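Local coordinates for leucine aminopeptidase 1 (Caenorhabditis elegans, PDB 2HB6), which removes N-terminal amino acids, preferably leucine, from peptides as a two-zinc M17 aminopeptidase and probably serves as a digestive enzyme, at residues V255-G260 with V305-S310. The protein carries 1 engineered substitution. Sequence-based numbering, arbitrary orientation.
Sequences VYDTGG and VENNVS. With NA (sodium ion), chain F; NA (sodium ion), chain G.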
ATOM      1  N   VAL A 255     -24.455 -13.723   8.036  1.00 18.25           N
ATOM      2  CA  VAL A 255     -25.322 -12.530   8.012  1.00 18.64           C
ATOM      3  C   VAL A 255     -24.492 -11.234   7.944  1.00 17.87           C
ATOM      4  O   VAL A 255     -24.945 -10.221   7.417  1.00 17.66           O
ATOM      5  CB  VAL A 255     -26.314 -12.503   9.216  1.00 19.11           C
ATOM      6  CG1 VAL A 255     -27.229 -13.735   9.162  1.00 17.21           C
ATOM      7  CG2 VAL A 255     -25.570 -12.457  10.563  1.00 19.31           C
ATOM      8  N   TYR A 256     -23.268 -11.301   8.465  1.00 18.63           N
ATOM      9  CA  TYR A 256     -22.263 -10.268   8.242  1.00 19.55           C
ATOM     10  C   TYR A 256     -20.870 -10.844   8.435  1.00 17.61           C
ATOM     11  O   TYR A 256     -20.636 -11.588   9.380  1.00 19.11           O
ATOM     12  CB  TYR A 256     -22.432  -9.112   9.243  1.00 17.66           C
ATOM     13  CG  TYR A 256     -21.727  -7.877   8.752  1.00 22.84           C
ATOM     14  CD1 TYR A 256     -22.360  -7.013   7.852  1.00 24.77           C
ATOM     15  CD2 TYR A 256     -20.423  -7.595   9.137  1.00 24.10           C
ATOM     16  CE1 TYR A 256     -21.723  -5.903   7.365  1.00 21.63           C
ATOM     17  CE2 TYR A 256     -19.773  -6.461   8.667  1.00 24.36           C
ATOM     18  CZ  TYR A 256     -20.433  -5.628   7.789  1.00 20.60           C
ATOM     19  OH  TYR A 256     -19.812  -4.514   7.320  1.00 24.99           O
ATOM     20  N   ASP A 257     -19.949 -10.473   7.551  1.00 20.17           N
ATOM     21  CA  ASP A 257     -18.547 -10.848   7.689  1.00 22.71           C
ATOM     22  C   ASP A 257     -17.658  -9.602   7.847  1.00 21.67           C
ATOM     23  O   ASP A 257     -17.439  -8.880   6.877  1.00 22.10           O
ATOM     24  CB  ASP A 257     -18.122 -11.591   6.430  1.00 24.75           C
ATOM     25  CG  ASP A 257     -16.809 -12.323   6.596  1.00 28.90           C
ATOM     26  OD1 ASP A 257     -16.241 -12.392   7.707  1.00 27.73           O
ATOM     27  OD2 ASP A 257     -16.356 -12.868   5.571  1.00 40.06           O
ATOM     28  N   THR A 258     -17.148  -9.368   9.055  1.00 22.00           N
ATOM     29  CA  THR A 258     -16.171  -8.286   9.272  1.00 23.38           C
ATOM     30  C   THR A 258     -14.786  -8.716   8.769  1.00 22.05           C
ATOM     31  O   THR A 258     -13.878  -7.900   8.676  1.00 22.82           O
ATOM     32  CB  THR A 258     -15.995  -7.965  10.756  1.00 24.08           C
ATOM     33  OG1 THR A 258     -15.470  -9.120  11.418  1.00 25.18           O
ATOM     34  CG2 THR A 258     -17.330  -7.533  11.410  1.00 20.93           C
ATOM     35  N   GLY A 259     -14.645 -10.009   8.469  1.00 22.98           N
ATOM     36  CA  GLY A 259     -13.361 -10.630   8.177  1.00 25.25           C
ATOM     37  C   GLY A 259     -12.831 -11.344   9.411  1.00 35.58           C
ATOM     38  O   GLY A 259     -11.913 -12.161   9.317  1.00 38.87           O
ATOM     39  N   GLY A 260     -13.409 -11.033  10.573  1.00 33.62           N
ATOM     40  CA  GLY A 260     -12.916 -11.568  11.839  1.00 33.94           C
ATOM     41  C   GLY A 260     -11.674 -10.808  12.261  1.00 35.43           C
ATOM     42  O   GLY A 260     -11.476  -9.668  11.838  1.00 35.13           O
ATOM     43  N   VAL A 305     -24.348 -17.658  10.680  1.00 16.94           N
ATOM     44  CA  VAL A 305     -23.387 -17.133  11.662  1.00 16.78           C
ATOM     45  C   VAL A 305     -23.183 -15.649  11.377  1.00 15.87           C
ATOM     46  O   VAL A 305     -23.434 -15.174  10.269  1.00 16.67           O
ATOM     47  CB  VAL A 305     -21.977 -17.835  11.592  1.00 17.47           C
ATOM     48  CG1 VAL A 305     -22.070 -19.359  11.805  1.00 18.09           C
ATOM     49  CG2 VAL A 305     -21.286 -17.542  10.261  1.00 17.50           C
ATOM     50  N   GLU A 306     -22.720 -14.912  12.380  1.00 15.18           N
ATOM     51  CA  GLU A 306     -22.077 -13.635  12.107  1.00 19.45           C
ATOM     52  C   GLU A 306     -20.607 -13.731  12.506  1.00 21.92           C
ATOM     53  O   GLU A 306     -20.293 -14.168  13.611  1.00 19.49           O
ATOM     54  CB  GLU A 306     -22.757 -12.488  12.878  1.00 18.23           C
ATOM     55  CG  GLU A 306     -22.071 -11.131  12.604  1.00 19.31           C
ATOM     56  CD  GLU A 306     -22.865  -9.919  13.084  1.00 25.90           C
ATOM     57  OE1 GLU A 306     -24.117  -9.998  13.154  1.00 21.46           O
ATOM     58  OE2 GLU A 306     -22.219  -8.881  13.387  1.00 17.44           O
ATOM     59  N   ASN A 307     -19.719 -13.325  11.598  1.00 19.77           N
ATOM     60  CA  ASN A 307     -18.267 -13.399  11.821  1.00 21.94           C
ATOM     61  C   ASN A 307     -17.780 -12.021  12.290  1.00 22.82           C
ATOM     62  O   ASN A 307     -17.708 -11.083  11.500  1.00 24.49           O
ATOM     63  CB  ASN A 307     -17.581 -13.774  10.492  1.00 21.34           C
ATOM     64  CG  ASN A 307     -16.127 -14.175  10.666  1.00 28.04           C
ATOM     65  OD1 ASN A 307     -15.730 -14.672  11.715  1.00 25.28           O
ATOM     66  ND2 ASN A 307     -15.326 -13.957   9.625  1.00 25.00           N
ATOM     67  N   ASN A 308     -17.501 -11.888  13.583  1.00 20.00           N
ATOM     68  CA  ASN A 308     -17.207 -10.580  14.160  1.00 21.22           C
ATOM     69  C   ASN A 308     -15.974 -10.692  15.078  1.00 23.41           C
ATOM     70  O   ASN A 308     -15.284 -11.710  15.092  1.00 22.71           O
ATOM     71  CB  ASN A 308     -18.446 -10.035  14.906  1.00 22.45           C
ATOM     72  CG  ASN A 308     -18.573  -8.504  14.837  1.00 30.21           C
ATOM     73  OD1 ASN A 308     -17.631  -7.760  15.155  1.00 25.61           O
ATOM     74  ND2 ASN A 308     -19.755  -8.033  14.449  1.00 26.05           N
ATOM     75  N   VAL A 309     -15.694  -9.636  15.826  1.00 24.05           N
ATOM     76  CA  VAL A 309     -14.382  -9.428  16.434  1.00 26.06           C
ATOM     77  C   VAL A 309     -14.550  -9.259  17.943  1.00 25.62           C
ATOM     78  O   VAL A 309     -15.242  -8.345  18.395  1.00 23.40           O
ATOM     79  CB  VAL A 309     -13.692  -8.149  15.849  1.00 27.77           C
ATOM     80  CG1 VAL A 309     -12.429  -7.800  16.645  1.00 26.62           C
ATOM     81  CG2 VAL A 309     -13.371  -8.334  14.358  1.00 26.56           C
ATOM     82  N   SER A 310     -13.910 -10.143  18.707  1.00 21.30           N
ATOM     83  CA  SER A 310     -13.885 -10.050  20.165  1.00 23.87           C
ATOM     84  C   SER A 310     -12.777 -10.978  20.696  1.00 19.95           C
ATOM     85  O   SER A 310     -12.242 -11.787  19.933  1.00 19.57           O
ATOM     86  CB  SER A 310     -15.243 -10.455  20.741  1.00 25.81           C
ATOM     87  OG  SER A 310     -15.277 -11.855  20.928  1.00 21.74           O
TER
HETATM   88 NA    NA F3001     -17.820 -14.818   4.220  1.00 28.09          NA
HETATM   89 NA    NA G3002     -15.125 -14.203   4.220  1.00 31.52          NA
HETATM   90  O   HOH W   1     -14.341 -13.534   1.464  1.00 50.00           O
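With CG anti to the backbone N in both residues (chi1 -166° in D257, -167° in N307), D257 and N307 send carboxylate and amide out alongside each other from neighbouring parallel strands of a beta-alpha-beta unit in the M17 catalytic domain. N307 N to Y256 O (3.0 Å) and T258 N to N307 O (3.0 Å) establish the parallel pairing. N307 ND2 donates to D257 OD1 at 2.6 Å on its syn side, and G259 N reaches that oxygen from the opposite face, closing an Asx turn. These two donors and the two sodium ions on D257 OD2, at 2.3 and 2.8 Å, together probably fix the carboxylate's rotation. K252, D275, D334 and E336 also bind these ions, which probably occupy the enzyme's two zinc positions; a water joins one. A second N307 ND2 bond, to T333 O, steadies the amide. T258 OG1 donates to N307 O, tilted 33° from the carbonyl plane, and accepts from G260 N in an ST turn. Replacing T258 with a valine would probably leave G260 N without this acceptor and free the turn to shift. On the other face, E306 OE2 accepts from N308 ND2 and salt-bridges K315 of a second subunit, while E306 CG lies 3.9 Å from Y256 CB.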